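3-dehydroquinate dehydratase (Zymomonas mobilis subsp. mobilis, PDB 6SMF) probably catalyses the trans-dehydration of 3-dehydroquinate to 3-dehydroshikimate through an enolate intermediate, a step of the shikimate pathway, as a homododecamer. Local coordinates at residues Val90-Tyr93 with Asp94-Ala98; Arg55-His59 with Glu60-Ile64; Ser121-Gly124 with Glu125-Gly129. All blocks are in the same frame, centred on the assembly; numbering follows the deposited sequence.

Contact 1: Val90-Tyr93 with Asp94-Ala98; sequences VAIY and DAIRA
Y93 and R97 run out together from successive turns of helix 90-98. This helix is the crossover of a beta-alpha-beta unit between strands 77-81 and 103-107 of the parallel sheet. Four successive i to i+4 backbone bonds hold it, from D94 N to V90 O through R97 N to Y93 O. The straightest is I96 N to I92 O.

The Y93 side chain can be followed outward. CB and CG sit against the backbone N of D94. CG is anti to the backbone N of Y93 (chi1 159°), which turns the ring toward the following helical turn. Y93 CD2 then lies 3.6 Å from D94 OD1, and CE2 is nearly as close to the same oxygen. The ring and carboxylate planes are 45° apart. CD1, on the other side of the ring, packs on A126 of helix 122-126. CE1 packs on CD of R97, and Y93 CZ reaches that R97 CD at 3.4 Å. The R97 chain bends at chi3, and its guanidinium plane ends 26° from the ring plane. At the tip, Y93 OH also lies 3.4 Å from R97 CD. The OH is hydrogen-bonded to E115 of the second subunit, and R97 NH1 makes a long, weak ion pair with the same carboxylate.

D94 is a predicted substrate-binding residue. Its OD1 forms a salt bridge with R118 NH2 of the second subunit, so the carboxylate works at the subunit interface.

I92 and I96 pack against each other, and both touch L80 of strand 77-81. The meeting atoms are I92 CG2 and I96 CD1, 3.8 Å apart.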
ATOM      1  N   VAL A  90      11.181  -1.315  17.812  1.00 57.64           N
ATOM      2  CA  VAL A  90      11.001   0.110  18.155  1.00 58.56           C
ATOM      3  C   VAL A  90      11.655   0.361  19.512  1.00 60.60           C
ATOM      4  O   VAL A  90      12.254   1.449  19.693  1.00 55.24           O
ATOM      5  CB  VAL A  90       9.526   0.508  18.168  1.00 62.05           C
ATOM      6  CG1 VAL A  90       9.358   1.953  18.595  1.00 64.46           C
ATOM      7  CG2 VAL A  90       8.889   0.301  16.792  1.00 62.01           C
ATOM      8  N   ALA A  91      11.629  -0.619  20.413  1.00 57.94           N
ATOM      9  CA  ALA A  91      12.124  -0.394  21.789  1.00 60.63           C
ATOM     10  C   ALA A  91      13.646  -0.245  21.749  1.00 60.93           C
ATOM     11  O   ALA A  91      14.150   0.623  22.529  1.00 61.16           O
ATOM     12  CB  ALA A  91      11.674  -1.509  22.696  1.00 64.65           C
ATOM     13  N   ILE A  92      14.348  -1.017  20.886  1.00 55.36           N
ATOM     14  CA  ILE A  92      15.823  -0.855  20.738  1.00 60.40           C
ATOM     15  C   ILE A  92      16.133   0.491  20.076  1.00 64.38           C
ATOM     16  O   ILE A  92      17.112   1.129  20.453  1.00 62.00           O
ATOM     17  CB  ILE A  92      16.452  -2.042  20.014  1.00 62.38           C
ATOM     18  CG1 ILE A  92      16.540  -3.237  20.966  1.00 67.26           C
ATOM     19  CG2 ILE A  92      17.825  -1.722  19.446  1.00 59.00           C
ATOM     20  CD1 ILE A  92      16.708  -4.548  20.221  1.00 67.93           C
ATOM     21  N   TYR A  93      15.292   0.923  19.131  1.00 65.47           N
ATOM     22  CA  TYR A  93      15.455   2.219  18.433  1.00 62.56           C
ATOM     23  C   TYR A  93      15.416   3.314  19.510  1.00 67.17           C
ATOM     24  O   TYR A  93      16.274   4.198  19.504  1.00 69.12           O
ATOM     25  CB  TYR A  93      14.404   2.356  17.326  1.00 56.96           C
ATOM     26  CG  TYR A  93      14.124   3.763  16.878  1.00 55.12           C
ATOM     27  CD1 TYR A  93      14.817   4.353  15.846  1.00 56.45           C
ATOM     28  CD2 TYR A  93      13.137   4.508  17.494  1.00 56.19           C
ATOM     29  CE1 TYR A  93      14.557   5.664  15.443  1.00 60.52           C
ATOM     30  CE2 TYR A  93      12.860   5.798  17.107  1.00 58.35           C
ATOM     31  CZ  TYR A  93      13.559   6.393  16.083  1.00 60.56           C
ATOM     32  OH  TYR A  93      13.177   7.695  15.842  1.00 63.24           O
ATOM     33  N   ASP A  94      14.452   3.236  20.425  1.00 64.20           N
ATOM     34  CA  ASP A  94      14.238   4.273  21.466  1.00 62.93           C
ATOM     35  C   ASP A  94      15.399   4.237  22.472  1.00 67.32           C
ATOM     36  O   ASP A  94      15.856   5.352  22.874  1.00 68.83           O
ATOM     37  CB  ASP A  94      12.885   4.071  22.139  1.00 62.53           C
ATOM     38  CG  ASP A  94      11.779   4.809  21.433  1.00 64.90           C
ATOM     39  OD1 ASP A  94      12.092   5.768  20.678  1.00 65.48           O
ATOM     40  OD2 ASP A  94      10.622   4.498  21.713  1.00 69.63           O
ATOM     41  N   ALA A  95      15.859   3.036  22.850  1.00 60.76           N
ATOM     42  CA  ALA A  95      17.017   2.867  23.758  1.00 65.73           C
ATOM     43  C   ALA A  95      18.241   3.585  23.181  1.00 63.35           C
ATOM     44  O   ALA A  95      18.802   4.427  23.874  1.00 72.31           O
ATOM     45  CB  ALA A  95      17.301   1.412  23.993  1.00 65.55           C
ATOM     46  N   ILE A  96      18.581   3.333  21.926  1.00 62.60           N
ATOM     47  CA  ILE A  96      19.726   3.988  21.232  1.00 63.58           C
ATOM     48  C   ILE A  96      19.535   5.503  21.253  1.00 68.12           C
ATOM     49  O   ILE A  96      20.452   6.223  21.676  1.00 72.02           O
ATOM     50  CB  ILE A  96      19.880   3.463  19.814  1.00 58.20           C
ATOM     51  CG1 ILE A  96      20.206   1.982  19.814  1.00 59.36           C
ATOM     52  CG2 ILE A  96      20.919   4.267  19.072  1.00 59.30           C
ATOM     53  CD1 ILE A  96      19.847   1.315  18.503  1.00 61.22           C
ATOM     54  N   ARG A  97      18.351   5.969  20.888  1.00 67.77           N
ATOM     55  CA  ARG A  97      18.098   7.421  20.873  1.00 70.18           C
ATOM     56  C   ARG A  97      18.155   8.042  22.278  1.00 71.07           C
ATOM     57  O   ARG A  97      18.617   9.208  22.376  1.00 67.52           O
ATOM     58  CB  ARG A  97      16.804   7.672  20.130  1.00 72.09           C
ATOM     59  CG  ARG A  97      17.063   7.641  18.634  1.00 76.76           C
ATOM     60  CD  ARG A  97      15.906   8.142  17.817  1.00 87.40           C
ATOM     61  NE  ARG A  97      15.946   9.588  17.577  1.00 94.70           N
ATOM     62  CZ  ARG A  97      14.957  10.431  17.861  1.00100.49           C
ATOM     63  NH1 ARG A  97      13.841   9.988  18.413  1.00105.35           N
ATOM     64  NH2 ARG A  97      15.113  11.729  17.665  1.00110.82           N
ATOM     65  N   ALA A  98      17.738   7.320  23.322  1.00 70.74           N
ATOM     66  CA  ALA A  98      17.646   7.871  24.708  1.00 72.09           C
ATOM     67  C   ALA A  98      19.048   8.006  25.309  1.00 74.82           C
ATOM     68  O   ALA A  98      19.273   8.983  26.000  1.00 82.30           O
ATOM     69  CB  ALA A  98      16.799   6.987  25.576  1.00 70.36           C
TER

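Contact 2: Arg55-His59 with Glu60-Ile64; sequences RQSNH and EGALI. With SO4 (sulfate ion), chain G.
H59 O takes two weak backbone bonds, from A62 N at 3.1 Å and from L63 N at 3.5 Å. H59 is the N-cap residue of helix 60-72, where the chain turns in from strand 51-56. S57 forms an ST turn just before it: S57 OG accepts from H59 N at 2.8 Å. The same S57 OG lies 3.3 Å from A62 CB, so the serine also packs on the first helical turn.

A sulfate sits at this helix start. Its O3 accepts from the backbone N of G61 at 2.9 Å. With CG anti to the carbonyl carbon, the H59 ring stands beside the helix start, and ND1 reaches the sulfate held by G61 N. H59 ND1 donates to sulfate O1 at 3.2 Å, nearly straight at 169°, with O1 in the ring plane at the edge. A second bond from ND1 to O4 is weak.

H59 ND1 and G61 N of the second and third subunits also bind the ion, which is probably from the crystallisation liquor. H59 NE2 bonds to D65 of the third subunit. With both ring nitrogens facing anionic oxygens, H59 is probably protonated, and the helix N-terminus would add to the pull on the sulfate.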
ATOM      1  N   ARG A  55      28.577  -9.747  24.854  1.00 79.85           N
ATOM      2  CA  ARG A  55      27.380 -10.413  25.396  1.00 80.90           C
ATOM      3  C   ARG A  55      26.453 -10.823  24.240  1.00 81.52           C
ATOM      4  O   ARG A  55      26.501 -10.205  23.148  1.00 79.35           O
ATOM      5  CB  ARG A  55      26.669  -9.408  26.301  1.00 84.35           C
ATOM      6  CG  ARG A  55      27.514  -9.015  27.496  1.00 90.45           C
ATOM      7  CD  ARG A  55      26.814  -8.147  28.522  1.00 94.79           C
ATOM      8  NE  ARG A  55      27.859  -7.873  29.512  1.00107.32           N
ATOM      9  CZ  ARG A  55      27.711  -7.166  30.628  1.00108.91           C
ATOM     10  NH1 ARG A  55      26.551  -6.599  30.960  1.00105.10           N
ATOM     11  NH2 ARG A  55      28.762  -7.062  31.404  1.00114.78           N
ATOM     12  N   GLN A  56      25.591 -11.794  24.508  1.00 78.47           N
ATOM     13  CA  GLN A  56      24.604 -12.322  23.553  1.00 74.68           C
ATOM     14  C   GLN A  56      23.364 -12.680  24.355  1.00 73.35           C
ATOM     15  O   GLN A  56      23.515 -13.151  25.488  1.00 75.18           O
ATOM     16  CB  GLN A  56      25.162 -13.541  22.818  1.00 74.32           C
ATOM     17  CG  GLN A  56      24.287 -13.983  21.665  1.00 75.41           C
ATOM     18  CD  GLN A  56      23.181 -14.911  22.108  1.00 78.67           C
ATOM     19  OE1 GLN A  56      23.354 -15.663  23.086  1.00 75.04           O
ATOM     20  NE2 GLN A  56      22.060 -14.854  21.384  1.00 71.09           N
ATOM     21  N   SER A  57      22.192 -12.470  23.771  1.00 67.16           N
ATOM     22  CA  SER A  57      20.913 -12.915  24.343  1.00 68.36           C
ATOM     23  C   SER A  57      19.918 -13.083  23.205  1.00 67.81           C
ATOM     24  O   SER A  57      20.048 -12.360  22.184  1.00 68.84           O
ATOM     25  CB  SER A  57      20.431 -11.962  25.400  1.00 67.86           C
ATOM     26  OG  SER A  57      19.104 -12.273  25.818  1.00 70.88           O
ATOM     27  N   ASN A  58      18.999 -14.017  23.388  1.00 68.97           N
ATOM     28  CA  ASN A  58      17.825 -14.213  22.512  1.00 70.68           C
ATOM     29  C   ASN A  58      16.711 -13.256  22.955  1.00 71.86           C
ATOM     30  O   ASN A  58      15.647 -13.280  22.316  1.00 72.67           O
ATOM     31  CB  ASN A  58      17.408 -15.685  22.453  1.00 71.01           C
ATOM     32  CG  ASN A  58      18.568 -16.567  22.022  1.00 75.85           C
ATOM     33  OD1 ASN A  58      19.337 -16.164  21.142  1.00 71.99           O
ATOM     34  ND2 ASN A  58      18.746 -17.731  22.674  1.00 77.40           N
ATOM     35  N   HIS A  59      16.935 -12.427  23.986  1.00 72.51           N
ATOM     36  CA  HIS A  59      15.866 -11.583  24.598  1.00 72.57           C
ATOM     37  C   HIS A  59      16.064 -10.128  24.187  1.00 71.78           C
ATOM     38  O   HIS A  59      17.131  -9.547  24.458  1.00 70.74           O
ATOM     39  CB  HIS A  59      15.812 -11.728  26.126  1.00 73.41           C
ATOM     40  CG  HIS A  59      15.547 -13.127  26.584  1.00 74.16           C
ATOM     41  ND1 HIS A  59      14.348 -13.503  27.167  1.00 75.26           N
ATOM     42  CD2 HIS A  59      16.305 -14.247  26.525  1.00 74.38           C
ATOM     43  CE1 HIS A  59      14.392 -14.795  27.445  1.00 77.82           C
ATOM     44  NE2 HIS A  59      15.575 -15.270  27.037  1.00 76.86           N
ATOM     45  N   GLU A  60      15.036  -9.563  23.566  1.00 69.24           N
ATOM     46  CA  GLU A  60      14.979  -8.137  23.172  1.00 66.41           C
ATOM     47  C   GLU A  60      15.274  -7.284  24.412  1.00 69.71           C
ATOM     48  O   GLU A  60      16.104  -6.348  24.344  1.00 67.35           O
ATOM     49  CB  GLU A  60      13.588  -7.921  22.593  1.00 64.24           C
ATOM     50  CG  GLU A  60      13.318  -6.507  22.144  1.00 64.04           C
ATOM     51  CD  GLU A  60      11.950  -6.434  21.477  1.00 66.11           C
ATOM     52  OE1 GLU A  60      11.731  -5.412  20.734  1.00 62.11           O
ATOM     53  OE2 GLU A  60      11.110  -7.428  21.709  1.00 65.51           O
ATOM     54  N   GLY A  61      14.608  -7.608  25.524  1.00 70.66           N
ATOM     55  CA  GLY A  61      14.771  -6.866  26.775  1.00 73.97           C
ATOM     56  C   GLY A  61      16.225  -6.824  27.236  1.00 75.87           C
ATOM     57  O   GLY A  61      16.655  -5.758  27.795  1.00 78.62           O
ATOM     58  N   ALA A  62      16.970  -7.927  27.082  1.00 74.34           N
ATOM     59  CA  ALA A  62      18.393  -7.967  27.485  1.00 74.22           C
ATOM     60  C   ALA A  62      19.189  -6.907  26.710  1.00 69.20           C
ATOM     61  O   ALA A  62      19.951  -6.171  27.329  1.00 71.31           O
ATOM     62  CB  ALA A  62      18.960  -9.346  27.339  1.00 78.14           C
ATOM     63  N   LEU A  63      18.990  -6.775  25.408  1.00 68.31           N
ATOM     64  CA  LEU A  63      19.754  -5.792  24.592  1.00 66.16           C
ATOM     65  C   LEU A  63      19.475  -4.377  25.098  1.00 67.38           C
ATOM     66  O   LEU A  63      20.412  -3.549  25.140  1.00 67.70           O
ATOM     67  CB  LEU A  63      19.393  -5.969  23.124  1.00 62.38           C
ATOM     68  CG  LEU A  63      19.719  -7.358  22.587  1.00 64.10           C
ATOM     69  CD1 LEU A  63      19.209  -7.534  21.190  1.00 64.68           C
ATOM     70  CD2 LEU A  63      21.198  -7.598  22.604  1.00 67.62           C
ATOM     71  N   ILE A  64      18.244  -4.112  25.514  1.00 68.33           N
ATOM     72  CA  ILE A  64      17.866  -2.759  26.011  1.00 68.40           C
ATOM     73  C   ILE A  64      18.558  -2.538  27.367  1.00 74.61           C
ATOM     74  O   ILE A  64      19.268  -1.496  27.498  1.00 72.29           O
ATOM     75  CB  ILE A  64      16.343  -2.608  26.057  1.00 67.08           C
ATOM     76  CG1 ILE A  64      15.750  -2.683  24.639  1.00 68.03           C
ATOM     77  CG2 ILE A  64      15.972  -1.338  26.765  1.00 64.11           C
ATOM     78  CD1 ILE A  64      14.304  -3.140  24.589  1.00 65.58           C
TER
HETATM   79  S   SO4 G 203      11.790 -10.772  26.697  1.00 98.64           S
HETATM   80  O1  SO4 G 203      12.118 -11.314  28.007  1.00 87.41           O
HETATM   81  O2  SO4 G 203      10.435 -10.243  26.764  1.00 81.01           O
HETATM   82  O3  SO4 G 203      12.772  -9.700  26.349  1.00 72.87           O
HETATM   83  O4  SO4 G 203      11.827 -11.860  25.704  1.00 87.81           O

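Contact 3: Ser121-Gly124 with Glu125-Gly129; sequences SYVG and EAALG
Helix 122-126 is a short helix, irregular in its bonding, in the crossover from strand 103-107 to strand 129-132, and S121 is its N-cap. S121 OG accepts from G124 N at 2.9 Å, with an N-H...O angle of 157°. The same OG is hydrogen-bonded to E105. S121 O receives E125 N at 3.0 Å, while a second bond from E125 N to Y122 O is weak.

At the other end, V123 O takes two donors. A127 N approaches V123 O nearly along the C=O axis at 2.8 Å. A126 N comes from above the carbonyl plane, 52° out of it. V123 CG1 packs against A127 CB, 4.3 Å away. G124 O and A127 O both bond to N110 of the fourth subunit, so the end of the helix also meets a neighbouring copy.

E125 CG is anti to its own carbonyl carbon (chi1 -74°) and lies 3.3 Å from S121 O. From there the chain runs extended, back along the first turn. Its carboxylate forms a salt bridge with K120 through OE2. A water bridges the start of the helix to the same group: it accepts from S121 N and donates to E125 OE2 at 2.7 Å.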
ATOM      1  N   SER A 121      15.654  -1.384   9.195  1.00 55.25           N
ATOM      2  CA  SER A 121      16.564  -1.420  10.353  1.00 57.60           C
ATOM      3  C   SER A 121      16.190  -0.339  11.386  1.00 57.16           C
ATOM      4  O   SER A 121      16.565   0.836  11.216  1.00 52.27           O
ATOM      5  CB  SER A 121      17.964  -1.309   9.902  1.00 54.77           C
ATOM      6  OG  SER A 121      18.775  -1.356  11.042  1.00 55.52           O
ATOM      7  N   TYR A 122      15.453  -0.719  12.422  1.00 57.38           N
ATOM      8  CA  TYR A 122      15.147   0.195  13.548  1.00 56.95           C
ATOM      9  C   TYR A 122      16.484   0.595  14.192  1.00 58.74           C
ATOM     10  O   TYR A 122      16.671   1.762  14.509  1.00 55.21           O
ATOM     11  CB  TYR A 122      14.163  -0.430  14.518  1.00 53.49           C
ATOM     12  CG  TYR A 122      12.728  -0.357  14.079  1.00 55.34           C
ATOM     13  CD1 TYR A 122      12.058   0.844  13.964  1.00 55.47           C
ATOM     14  CD2 TYR A 122      12.033  -1.514  13.743  1.00 58.64           C
ATOM     15  CE1 TYR A 122      10.713   0.902  13.605  1.00 55.42           C
ATOM     16  CE2 TYR A 122      10.721  -1.464  13.319  1.00 55.20           C
ATOM     17  CZ  TYR A 122      10.050  -0.265  13.264  1.00 56.35           C
ATOM     18  OH  TYR A 122       8.725  -0.275  12.907  1.00 67.58           O
ATOM     19  N   VAL A 123      17.458  -0.294  14.256  1.00 58.00           N
ATOM     20  CA  VAL A 123      18.798   0.094  14.802  1.00 60.08           C
ATOM     21  C   VAL A 123      19.431   1.179  13.937  1.00 60.93           C
ATOM     22  O   VAL A 123      19.835   2.238  14.490  1.00 59.98           O
ATOM     23  CB  VAL A 123      19.725  -1.110  14.892  1.00 59.87           C
ATOM     24  CG1 VAL A 123      21.127  -0.661  15.211  1.00 64.92           C
ATOM     25  CG2 VAL A 123      19.217  -2.116  15.909  1.00 62.18           C
ATOM     26  N   GLY A 124      19.505   0.924  12.636  1.00 60.95           N
ATOM     27  CA  GLY A 124      20.101   1.853  11.661  1.00 62.83           C
ATOM     28  C   GLY A 124      19.442   3.220  11.682  1.00 63.09           C
ATOM     29  O   GLY A 124      20.120   4.205  11.381  1.00 61.99           O
ATOM     30  N   GLU A 125      18.149   3.281  11.981  1.00 59.90           N
ATOM     31  CA  GLU A 125      17.417   4.568  12.005  1.00 60.26           C
ATOM     32  C   GLU A 125      17.873   5.418  13.207  1.00 63.01           C
ATOM     33  O   GLU A 125      17.644   6.610  13.177  1.00 62.67           O
ATOM     34  CB  GLU A 125      15.914   4.304  12.052  1.00 58.19           C
ATOM     35  CG  GLU A 125      15.400   3.837  10.718  1.00 60.87           C
ATOM     36  CD  GLU A 125      13.923   3.545  10.645  1.00 61.36           C
ATOM     37  OE1 GLU A 125      13.136   4.278  11.314  1.00 66.66           O
ATOM     38  OE2 GLU A 125      13.570   2.605   9.901  1.00 58.41           O
ATOM     39  N   ALA A 126      18.502   4.821  14.218  1.00 63.05           N
ATOM     40  CA  ALA A 126      18.838   5.506  15.489  1.00 64.22           C
ATOM     41  C   ALA A 126      20.353   5.574  15.716  1.00 64.83           C
ATOM     42  O   ALA A 126      20.781   6.436  16.479  1.00 66.58           O
ATOM     43  CB  ALA A 126      18.193   4.784  16.612  1.00 63.19           C
ATOM     44  N   ALA A 127      21.114   4.702  15.050  1.00 62.35           N
ATOM     45  CA  ALA A 127      22.547   4.528  15.275  1.00 60.35           C
ATOM     46  C   ALA A 127      23.330   5.614  14.554  1.00 62.20           C
ATOM     47  O   ALA A 127      22.785   6.333  13.722  1.00 62.89           O
ATOM     48  CB  ALA A 127      22.976   3.162  14.821  1.00 65.50           C
ATOM     49  N   LEU A 128      24.588   5.736  14.949  1.00 62.31           N
ATOM     50  CA  LEU A 128      25.555   6.648  14.346  1.00 65.42           C
ATOM     51  C   LEU A 128      25.807   6.149  12.930  1.00 65.06           C
ATOM     52  O   LEU A 128      25.916   6.943  11.974  1.00 69.75           O
ATOM     53  CB  LEU A 128      26.831   6.590  15.187  1.00 68.04           C
ATOM     54  CG  LEU A 128      28.034   7.340  14.636  1.00 74.02           C
ATOM     55  CD1 LEU A 128      27.828   8.839  14.743  1.00 75.17           C
ATOM     56  CD2 LEU A 128      29.296   6.908  15.381  1.00 81.77           C
ATOM     57  N   GLY A 129      25.982   4.849  12.813  1.00 64.35           N
ATOM     58  CA  GLY A 129      26.582   4.249  11.610  1.00 65.12           C
ATOM     59  C   GLY A 129      26.350   2.759  11.602  1.00 62.96           C
ATOM     60  O   GLY A 129      25.934   2.245  12.662  1.00 61.17           O
TER
HETATM   61  O   HOH W   1      14.932   1.314   7.988  1.00 56.68           O

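How the contacts relate
The three contacts come in chain order 2, 1, 3. Contact 1 lies between the other two and touches both. On one side A91 CB meets I64 CD1 of contact 2 at 3.6 Å, and I92 packs on L63 and I64. On the other, I96 CG2 meets A126 O of contact 3 at 3.4 Å. Contacts 2 and 3 do not touch: their centres are 17 Å apart and their nearest atoms about 8 Å. Contact 1 supplies the predicted substrate-binding D94, whose side chain is about 5 Å from a bound citrate, probably from the crystallisation liquor. In contact 3 the S121 side chain is about 5 Å from those of H107, the predicted proton donor, and H87. Contacts 1 and 2 both meet the second subunit.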